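Local atomic coordinates of Tll1590 protein (Thermosynechococcus elongatus, PDB entry 6LDQ), a protein that belongs to the sucrose-phosphate synthase family and carries a glycosyl transferase 4-like domain of the GT-B clan. Residues H46-D60 with H67-I81. Residues are numbered along the deposited sequence; the frame is centred on the assembly and turned at random.
Sequences HVDMFTRKTDPNDPD and HCRTIRLQAGPLTYI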
ATOM      1  N   HIS A  46      12.312  -8.067   1.897  1.00 17.67           N
ATOM      2  CA  HIS A  46      11.429  -9.077   2.478  1.00 22.44           C
ATOM      3  C   HIS A  46      10.009  -8.515   2.455  1.00 17.15           C
ATOM      4  O   HIS A  46       9.703  -7.590   3.209  1.00 23.20           O
ATOM      5  CB  HIS A  46      11.878  -9.415   3.897  1.00 18.24           C
ATOM      6  CG  HIS A  46      13.317  -9.827   3.990  1.00 23.16           C
ATOM      7  ND1 HIS A  46      13.893 -10.247   5.170  1.00 22.06           N
ATOM      8  CD2 HIS A  46      14.293  -9.886   3.052  1.00 23.61           C
ATOM      9  CE1 HIS A  46      15.164 -10.547   4.953  1.00 28.54           C
ATOM     10  NE2 HIS A  46      15.431 -10.341   3.675  1.00 25.24           N
ATOM     11  N   VAL A  47       9.148  -9.058   1.586  1.00 18.39           N
ATOM     12  CA  VAL A  47       7.871  -8.430   1.222  1.00 15.13           C
ATOM     13  C   VAL A  47       6.692  -9.345   1.552  1.00 18.32           C
ATOM     14  O   VAL A  47       6.564 -10.430   0.972  1.00 17.20           O
ATOM     15  CB  VAL A  47       7.809  -8.082  -0.273  1.00 16.25           C
ATOM     16  CG1 VAL A  47       6.457  -7.389  -0.587  1.00 13.82           C
ATOM     17  CG2 VAL A  47       9.020  -7.268  -0.718  1.00 19.17           C
ATOM     18  N   ASP A  48       5.775  -8.848   2.388  1.00 17.21           N
ATOM     19  CA  ASP A  48       4.464  -9.442   2.631  1.00 14.20           C
ATOM     20  C   ASP A  48       3.423  -8.517   1.996  1.00 17.14           C
ATOM     21  O   ASP A  48       3.323  -7.358   2.390  1.00 18.60           O
ATOM     22  CB  ASP A  48       4.188  -9.583   4.134  1.00 11.77           C
ATOM     23  CG  ASP A  48       5.009 -10.724   4.807  1.00 14.55           C
ATOM     24  OD1 ASP A  48       5.404 -11.661   4.099  1.00 14.11           O
ATOM     25  OD2 ASP A  48       5.223 -10.663   6.035  1.00 11.66           O
ATOM     26  N   MET A  49       2.673  -9.025   1.018  1.00 14.77           N
ATOM     27  CA  MET A  49       1.600  -8.288   0.360  1.00 18.72           C
ATOM     28  C   MET A  49       0.259  -8.800   0.876  1.00 16.72           C
ATOM     29  O   MET A  49       0.051 -10.015   0.947  1.00 17.44           O
ATOM     30  CB  MET A  49       1.681  -8.462  -1.161  1.00 18.15           C
ATOM     31  CG  MET A  49       2.885  -7.787  -1.826  1.00 18.04           C
ATOM     32  SD  MET A  49       3.179  -8.474  -3.469  1.00 28.20           S
ATOM     33  CE  MET A  49       3.936 -10.016  -2.962  1.00 18.43           C
ATOM     34  N   PHE A  50      -0.639  -7.884   1.243  1.00 17.39           N
ATOM     35  CA  PHE A  50      -1.935  -8.234   1.819  1.00 14.23           C
ATOM     36  C   PHE A  50      -3.054  -7.754   0.898  1.00 19.14           C
ATOM     37  O   PHE A  50      -3.052  -6.592   0.454  1.00 18.00           O
ATOM     38  CB  PHE A  50      -2.124  -7.626   3.221  1.00 15.29           C
ATOM     39  CG  PHE A  50      -1.110  -8.095   4.244  1.00 20.55           C
ATOM     40  CD1 PHE A  50       0.190  -7.574   4.266  1.00 13.73           C
ATOM     41  CD2 PHE A  50      -1.456  -9.057   5.186  1.00 19.02           C
ATOM     42  CE1 PHE A  50       1.118  -8.024   5.219  1.00 17.16           C
ATOM     43  CE2 PHE A  50      -0.531  -9.506   6.134  1.00 19.28           C
ATOM     44  CZ  PHE A  50       0.758  -8.985   6.146  1.00 18.48           C
ATOM     45  N   THR A  51      -3.985  -8.655   0.597  1.00 17.85           N
ATOM     46  CA  THR A  51      -5.216  -8.331  -0.100  1.00 21.94           C
ATOM     47  C   THR A  51      -6.339  -9.079   0.610  1.00 20.28           C
ATOM     48  O   THR A  51      -6.100  -9.887   1.518  1.00 15.71           O
ATOM     49  CB  THR A  51      -5.114  -8.672  -1.608  1.00 22.49           C
ATOM     50  OG1 THR A  51      -6.302  -8.227  -2.300  1.00 16.79           O
ATOM     51  CG2 THR A  51      -4.890 -10.176  -1.844  1.00 17.73           C
ATOM     52  N   ARG A  52      -7.582  -8.768   0.242  1.00 19.73           N
ATOM     53  CA  ARG A  52      -8.709  -9.435   0.864  1.00 19.61           C
ATOM     54  C   ARG A  52      -8.970 -10.783   0.201  1.00 20.03           C
ATOM     55  O   ARG A  52      -8.668 -10.995  -0.979  1.00 21.89           O
ATOM     56  CB  ARG A  52      -9.979  -8.563   0.793  1.00 16.65           C
ATOM     57  CG  ARG A  52     -10.505  -8.325  -0.628  1.00 18.72           C
ATOM     58  CD  ARG A  52     -11.736  -7.373  -0.602  1.00 19.41           C
ATOM     59  NE  ARG A  52     -12.625  -7.760   0.482  1.00 21.10           N
ATOM     60  CZ  ARG A  52     -13.711  -8.505   0.308  1.00 22.16           C
ATOM     61  NH1 ARG A  52     -14.045  -8.884  -0.915  1.00 22.46           N
ATOM     62  NH2 ARG A  52     -14.462  -8.862   1.351  1.00 21.68           N
ATOM     63  N   LYS A  53      -9.531 -11.701   0.983  1.00 19.30           N
ATOM     64  CA  LYS A  53     -10.079 -12.929   0.428  1.00 22.18           C
ATOM     65  C   LYS A  53     -11.373 -12.637  -0.310  1.00 24.20           C
ATOM     66  O   LYS A  53     -12.185 -11.823   0.136  1.00 22.38           O
ATOM     67  CB  LYS A  53     -10.367 -13.932   1.533  1.00 25.78           C
ATOM     68  CG  LYS A  53      -9.201 -14.730   1.976  1.00 22.37           C
ATOM     69  CD  LYS A  53      -9.686 -15.849   2.865  1.00 21.74           C
ATOM     70  CE  LYS A  53      -8.552 -16.793   3.214  1.00 25.40           C
ATOM     71  NZ  LYS A  53      -8.951 -17.715   4.322  1.00 23.16           N
ATOM     72  N   THR A  54     -11.565 -13.310  -1.440  1.00 23.28           N
ATOM     73  CA  THR A  54     -12.777 -13.154  -2.231  1.00 29.08           C
ATOM     74  C   THR A  54     -13.475 -14.488  -2.475  1.00 32.25           C
ATOM     75  O   THR A  54     -14.424 -14.549  -3.266  1.00 33.91           O
ATOM     76  CB  THR A  54     -12.460 -12.453  -3.559  1.00 31.43           C
ATOM     77  OG1 THR A  54     -11.582 -13.263  -4.346  1.00 26.03           O
ATOM     78  CG2 THR A  54     -11.785 -11.099  -3.312  1.00 26.46           C
ATOM     79  N   ASP A  55     -13.032 -15.560  -1.806  1.00 30.69           N
ATOM     80  CA  ASP A  55     -13.686 -16.863  -1.879  1.00 37.12           C
ATOM     81  C   ASP A  55     -13.334 -17.653  -0.630  1.00 33.01           C
ATOM     82  O   ASP A  55     -12.177 -17.595  -0.185  1.00 30.28           O
ATOM     83  CB  ASP A  55     -13.254 -17.632  -3.133  1.00 36.78           C
ATOM     84  CG  ASP A  55     -14.042 -18.912  -3.331  1.00 42.50           C
ATOM     85  OD1 ASP A  55     -13.849 -19.863  -2.543  1.00 45.93           O
ATOM     86  OD2 ASP A  55     -14.862 -18.965  -4.273  1.00 51.11           O
ATOM     87  N   PRO A  56     -14.284 -18.385  -0.033  1.00 37.35           N
ATOM     88  CA  PRO A  56     -13.948 -19.181   1.166  1.00 33.88           C
ATOM     89  C   PRO A  56     -12.948 -20.299   0.904  1.00 35.03           C
ATOM     90  O   PRO A  56     -12.379 -20.840   1.863  1.00 32.64           O
ATOM     91  CB  PRO A  56     -15.308 -19.737   1.622  1.00 36.63           C
ATOM     92  CG  PRO A  56     -16.228 -19.572   0.462  1.00 38.89           C
ATOM     93  CD  PRO A  56     -15.727 -18.408  -0.337  1.00 37.15           C
ATOM     94  N   ASN A  57     -12.712 -20.666  -0.350  1.00 34.59           N
ATOM     95  CA  ASN A  57     -11.676 -21.628  -0.694  1.00 33.41           C
ATOM     96  C   ASN A  57     -10.348 -20.964  -1.044  1.00 33.77           C
ATOM     97  O   ASN A  57      -9.417 -21.658  -1.464  1.00 36.88           O
ATOM     98  CB  ASN A  57     -12.148 -22.513  -1.851  1.00 34.63           C
ATOM     99  CG  ASN A  57     -13.450 -23.226  -1.540  1.00 43.26           C
ATOM    100  OD1 ASN A  57     -14.442 -23.086  -2.263  1.00 48.59           O
ATOM    101  ND2 ASN A  57     -13.459 -23.987  -0.451  1.00 41.45           N
ATOM    102  N   ASP A  58     -10.240 -19.644  -0.883  1.00 34.21           N
ATOM    103  CA  ASP A  58      -8.976 -18.961  -1.135  1.00 30.25           C
ATOM    104  C   ASP A  58      -7.899 -19.468  -0.177  1.00 28.36           C
ATOM    105  O   ASP A  58      -8.168 -19.671   1.013  1.00 29.69           O
ATOM    106  CB  ASP A  58      -9.122 -17.451  -0.944  1.00 26.71           C
ATOM    107  CG  ASP A  58      -9.623 -16.742  -2.181  1.00 28.46           C
ATOM    108  OD1 ASP A  58      -9.839 -17.405  -3.215  1.00 31.62           O
ATOM    109  OD2 ASP A  58      -9.799 -15.509  -2.102  1.00 29.44           O
ATOM    110  N   PRO A  59      -6.669 -19.643  -0.644  1.00 24.45           N
ATOM    111  CA  PRO A  59      -5.563 -19.904   0.284  1.00 28.36           C
ATOM    112  C   PRO A  59      -5.216 -18.657   1.086  1.00 28.74           C
ATOM    113  O   PRO A  59      -5.374 -17.523   0.622  1.00 28.51           O
ATOM    114  CB  PRO A  59      -4.419 -20.301  -0.649  1.00 26.95           C
ATOM    115  CG  PRO A  59      -4.739 -19.527  -1.909  1.00 34.74           C
ATOM    116  CD  PRO A  59      -6.223 -19.642  -2.043  1.00 28.20           C
ATOM    117  N   ASP A  60      -4.731 -18.881   2.311  1.00 20.78           N
ATOM    118  CA  ASP A  60      -4.387 -17.782   3.209  1.00 20.26           C
ATOM    119  C   ASP A  60      -3.062 -17.127   2.817  1.00 23.11           C
ATOM    120  O   ASP A  60      -2.939 -15.895   2.783  1.00 21.04           O
ATOM    121  CB  ASP A  60      -4.332 -18.312   4.648  1.00 18.61           C
ATOM    122  CG  ASP A  60      -5.676 -18.875   5.112  1.00 22.60           C
ATOM    123  OD1 ASP A  60      -6.626 -18.075   5.274  1.00 24.38           O
ATOM    124  OD2 ASP A  60      -5.787 -20.108   5.302  1.00 20.24           O
ATOM    125  N   HIS A  67      11.346 -14.904   0.500  1.00 27.82           N
ATOM    126  CA  HIS A  67      11.063 -13.686   1.249  1.00 25.73           C
ATOM    127  C   HIS A  67       9.942 -12.874   0.619  1.00 21.39           C
ATOM    128  O   HIS A  67       9.857 -11.672   0.869  1.00 26.57           O
ATOM    129  CB  HIS A  67      12.319 -12.824   1.389  1.00 25.66           C
ATOM    130  CG  HIS A  67      13.541 -13.599   1.771  1.00 30.78           C
ATOM    131  ND1 HIS A  67      14.517 -13.936   0.860  1.00 33.47           N
ATOM    132  CD2 HIS A  67      13.952 -14.089   2.964  1.00 33.04           C
ATOM    133  CE1 HIS A  67      15.476 -14.607   1.474  1.00 34.82           C
ATOM    134  NE2 HIS A  67      15.159 -14.714   2.753  1.00 33.58           N
ATOM    135  N   CYS A  68       9.079 -13.505  -0.181  1.00 19.93           N
ATOM    136  CA  CYS A  68       7.987 -12.805  -0.850  1.00 23.81           C
ATOM    137  C   CYS A  68       6.740 -13.679  -0.820  1.00 19.92           C
ATOM    138  O   CYS A  68       6.767 -14.816  -1.300  1.00 22.76           O
ATOM    139  CB  CYS A  68       8.371 -12.460  -2.298  1.00 25.38           C
ATOM    140  SG  CYS A  68       7.025 -11.755  -3.285  1.00 25.15           S
ATOM    141  N   ARG A  69       5.641 -13.149  -0.280  1.00 18.39           N
ATOM    142  CA  ARG A  69       4.385 -13.886  -0.251  1.00 16.39           C
ATOM    143  C   ARG A  69       3.206 -12.921  -0.321  1.00 15.58           C
ATOM    144  O   ARG A  69       3.327 -11.739   0.008  1.00 16.02           O
ATOM    145  CB  ARG A  69       4.261 -14.738   1.014  1.00 22.14           C
ATOM    146  CG  ARG A  69       4.465 -13.966   2.287  1.00 24.30           C
ATOM    147  CD  ARG A  69       4.673 -14.876   3.510  1.00 16.86           C
ATOM    148  NE  ARG A  69       4.681 -14.079   4.732  1.00 18.38           N
ATOM    149  CZ  ARG A  69       4.341 -14.522   5.939  1.00 21.24           C
ATOM    150  NH1 ARG A  69       3.975 -15.786   6.116  1.00 21.71           N
ATOM    151  NH2 ARG A  69       4.385 -13.696   6.971  1.00 22.91           N
ATOM    152  N   THR A  70       2.062 -13.454  -0.736  1.00 20.40           N
ATOM    153  CA  THR A  70       0.774 -12.767  -0.641  1.00 21.57           C
ATOM    154  C   THR A  70      -0.019 -13.395   0.496  1.00 21.20           C
ATOM    155  O   THR A  70      -0.076 -14.626   0.608  1.00 25.81           O
ATOM    156  CB  THR A  70      -0.018 -12.867  -1.949  1.00 18.05           C
ATOM    157  OG1 THR A  70       0.779 -12.381  -3.024  1.00 19.69           O
ATOM    158  CG2 THR A  70      -1.336 -12.041  -1.889  1.00 17.78           C
ATOM    159  N   ILE A  71      -0.613 -12.555   1.340  1.00 16.66           N
ATOM    160  CA  ILE A  71      -1.475 -12.990   2.432  1.00 17.99           C
ATOM    161  C   ILE A  71      -2.894 -12.502   2.141  1.00 17.17           C
ATOM    162  O   ILE A  71      -3.108 -11.309   1.873  1.00 17.04           O
ATOM    163  CB  ILE A  71      -0.953 -12.462   3.781  1.00 16.86           C
ATOM    164  CG1 ILE A  71       0.303 -13.246   4.204  1.00 21.15           C
ATOM    165  CG2 ILE A  71      -2.025 -12.565   4.837  1.00 20.70           C
ATOM    166  CD1 ILE A  71       1.278 -12.456   5.066  1.00 22.80           C
ATOM    167  N   ARG A  72      -3.855 -13.421   2.145  1.00 18.95           N
ATOM    168  CA  ARG A  72      -5.248 -13.075   1.872  1.00 20.14           C
ATOM    169  C   ARG A  72      -6.017 -13.075   3.185  1.00 20.20           C
ATOM    170  O   ARG A  72      -6.068 -14.093   3.890  1.00 21.11           O
ATOM    171  CB  ARG A  72      -5.867 -14.032   0.853  1.00 18.27           C
ATOM    172  CG  ARG A  72      -5.176 -13.959  -0.493  1.00 22.77           C
ATOM    173  CD  ARG A  72      -5.683 -14.979  -1.486  1.00 22.59           C
ATOM    174  NE  ARG A  72      -6.993 -14.619  -2.011  1.00 32.20           N
ATOM    175  CZ  ARG A  72      -7.191 -13.765  -3.008  1.00 32.02           C
ATOM    176  NH1 ARG A  72      -6.156 -13.180  -3.592  1.00 30.41           N
ATOM    177  NH2 ARG A  72      -8.430 -13.495  -3.414  1.00 29.22           N
ATOM    178  N   LEU A  73      -6.588 -11.931   3.530  1.00 19.39           N
ATOM    179  CA  LEU A  73      -7.198 -11.760   4.830  1.00 19.61           C
ATOM    180  C   LEU A  73      -8.705 -11.850   4.675  1.00 22.28           C
ATOM    181  O   LEU A  73      -9.270 -11.316   3.718  1.00 17.49           O
ATOM    182  CB  LEU A  73      -6.815 -10.421   5.458  1.00 20.21           C
ATOM    183  CG  LEU A  73      -5.325 -10.096   5.639  1.00 17.81           C
ATOM    184  CD1 LEU A  73      -5.160  -8.611   5.897  1.00 14.44           C
ATOM    185  CD2 LEU A  73      -4.724 -10.912   6.787  1.00 18.11           C
ATOM    186  N   GLN A  74      -9.341 -12.565   5.593  1.00 21.60           N
ATOM    187  CA  GLN A  74     -10.794 -12.537   5.642  1.00 20.85           C
ATOM    188  C   GLN A  74     -11.211 -11.185   6.202  1.00 20.41           C
ATOM    189  O   GLN A  74     -10.895 -10.846   7.348  1.00 16.08           O
ATOM    190  CB  GLN A  74     -11.338 -13.690   6.475  1.00 20.57           C
ATOM    191  CG  GLN A  74     -12.859 -13.699   6.530  1.00 25.93           C
ATOM    192  CD  GLN A  74     -13.428 -15.017   7.034  1.00 30.08           C
ATOM    193  OE1 GLN A  74     -12.695 -15.989   7.250  1.00 27.48           O
ATOM    194  NE2 GLN A  74     -14.745 -15.054   7.224  1.00 25.32           N
ATOM    195  N   ALA A  75     -11.872 -10.382   5.373  1.00 23.27           N
ATOM    196  CA  ALA A  75     -12.257  -9.039   5.799  1.00 20.96           C
ATOM    197  C   ALA A  75     -13.505  -8.654   5.003  1.00 21.32           C
ATOM    198  O   ALA A  75     -13.413  -8.141   3.886  1.00 24.68           O
ATOM    199  CB  ALA A  75     -11.121  -8.055   5.593  1.00 21.48           C
ATOM    200  N   GLY A  76     -14.669  -8.922   5.587  1.00 22.97           N
ATOM    201  CA  GLY A  76     -15.909  -8.791   4.868  1.00 25.40           C
ATOM    202  C   GLY A  76     -16.205 -10.050   4.081  1.00 28.14           C
ATOM    203  O   GLY A  76     -15.460 -11.036   4.135  1.00 22.83           O
ATOM    204  N   PRO A  77     -17.293 -10.021   3.315  1.00 26.27           N
ATOM    205  CA  PRO A  77     -17.781 -11.238   2.652  1.00 27.91           C
ATOM    206  C   PRO A  77     -16.714 -11.918   1.807  1.00 33.23           C
ATOM    207  O   PRO A  77     -15.905 -11.266   1.143  1.00 25.88           O
ATOM    208  CB  PRO A  77     -18.932 -10.724   1.778  1.00 31.11           C
ATOM    209  CG  PRO A  77     -19.363  -9.427   2.413  1.00 31.79           C
ATOM    210  CD  PRO A  77     -18.117  -8.837   3.009  1.00 29.28           C
ATOM    211  N   LEU A  78     -16.731 -13.253   1.839  1.00 29.43           N
ATOM    212  CA  LEU A  78     -15.858 -14.080   1.015  1.00 27.96           C
ATOM    213  C   LEU A  78     -16.428 -14.168  -0.405  1.00 29.29           C
ATOM    214  O   LEU A  78     -16.863 -15.216  -0.887  1.00 25.26           O
ATOM    215  CB  LEU A  78     -15.677 -15.449   1.655  1.00 30.02           C
ATOM    216  CG  LEU A  78     -15.068 -15.407   3.064  1.00 30.77           C
ATOM    217  CD1 LEU A  78     -15.146 -16.760   3.742  1.00 30.45           C
ATOM    218  CD2 LEU A  78     -13.617 -14.919   3.047  1.00 29.10           C
ATOM    219  N   THR A  79     -16.392 -13.020  -1.087  1.00 28.35           N
ATOM    220  CA  THR A  79     -16.887 -12.891  -2.451  1.00 27.69           C
ATOM    221  C   THR A  79     -16.173 -11.707  -3.091  1.00 28.73           C
ATOM    222  O   THR A  79     -15.539 -10.904  -2.404  1.00 27.03           O
ATOM    223  CB  THR A  79     -18.412 -12.709  -2.470  1.00 35.62           C
ATOM    224  OG1 THR A  79     -18.903 -12.851  -3.809  1.00 38.09           O
ATOM    225  CG2 THR A  79     -18.792 -11.331  -1.927  1.00 28.24           C
ATOM    226  N   TYR A  80     -16.284 -11.602  -4.417  1.00 27.15           N
ATOM    227  CA  TYR A  80     -15.736 -10.442  -5.113  1.00 29.80           C
ATOM    228  C   TYR A  80     -16.595  -9.212  -4.848  1.00 30.21           C
ATOM    229  O   TYR A  80     -17.786  -9.180  -5.182  1.00 32.60           O
ATOM    230  CB  TYR A  80     -15.630 -10.684  -6.618  1.00 28.12           C
ATOM    231  CG  TYR A  80     -15.086  -9.458  -7.309  1.00 31.69           C
ATOM    232  CD1 TYR A  80     -13.721  -9.196  -7.318  1.00 29.27           C
ATOM    233  CD2 TYR A  80     -15.940  -8.528  -7.898  1.00 31.45           C
ATOM    234  CE1 TYR A  80     -13.218  -8.067  -7.914  1.00 29.42           C
ATOM    235  CE2 TYR A  80     -15.446  -7.388  -8.498  1.00 30.59           C
ATOM    236  CZ  TYR A  80     -14.087  -7.165  -8.507  1.00 31.70           C
ATOM    237  OH  TYR A  80     -13.592  -6.035  -9.105  1.00 35.55           O
ATOM    238  N   ILE A  81     -15.982  -8.186  -4.268  1.00 25.49           N
ATOM    239  CA  ILE A  81     -16.637  -6.919  -3.991  1.00 25.02           C
ATOM    240  C   ILE A  81     -15.904  -5.835  -4.782  1.00 27.19           C
ATOM    241  O   ILE A  81     -14.685  -5.720  -4.663  1.00 21.31           O
ATOM    242  CB  ILE A  81     -16.642  -6.583  -2.491  1.00 25.75           C
ATOM    243  CG1 ILE A  81     -17.460  -7.637  -1.726  1.00 27.29           C
ATOM    244  CG2 ILE A  81     -17.206  -5.202  -2.252  1.00 26.84           C
ATOM    245  CD1 ILE A  81     -17.246  -7.609  -0.233  1.00 25.46           C
TER
HETATM  246  O   HOH W   1       8.008 -12.177   3.006  1.00 20.54           O
HETATM  247  O   HOH W   2     -11.954  -6.223   2.478  1.00 20.00           O
HETATM  248  O   HOH W   3     -13.035  -7.679  -3.645  1.00 22.13           O
HETATM  249  O   HOH W   4     -12.903 -11.568   3.007  1.00 20.78           O
HETATM  250  O   HOH W   5      -5.624 -15.272   6.104  1.00 26.69           O
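Arg52 ends its strand by sending a long side chain among the carbonyls of residues 75-79. Its CB passes 4.1 Å from Leu73 O; CG lies between backbone N and carbonyl carbon (chi1 66°), and the bend at chi3 swings the head into the loop. NE donates to a water that in turn donates to Ala75 O. NH2 gives one hydrogen to Ala75 O at 2.8 Å, nearly straight and in the guanidinium plane, and the other, more bent, to Pro77 O. NH1 reaches Thr79 O at 2.9 Å, while CD1 of Ile81 lies 3.4 Å from Arg52 NH2. Arginine suits this place because its flat head carries several N-H groups, and the three carbonyls lie near its edge, Pro77 O tilted out of the plane.

Leading into these loops, strands 47-52 and 68-73 run parallel in a Rossmann-like alpha/beta sheet, as expected of a GT-B domain, with strand 61-63 returning antiparallel on the outer side. Phe50 and Ile71 lie side by side, Phe50 CD2 3.6 Å from Ile71 CG2, facing helix 90-104, where bulky apolar groups fit. On that face Arg69 grips Asp48 side-on, Arg69 NE to Asp48 OD1 (2.6 Å) and NH2 to OD2, although the carboxylate is turned 50° from the guanidinium plane.

Arg72, on the other face with Thr51, bends at chi3 so that NH2 meets Asp58 OD2 at 2.8 Å. Asp58, closing the Asp55-Asp58 turn, takes Thr54 N on the opposite face of its carboxylate plane.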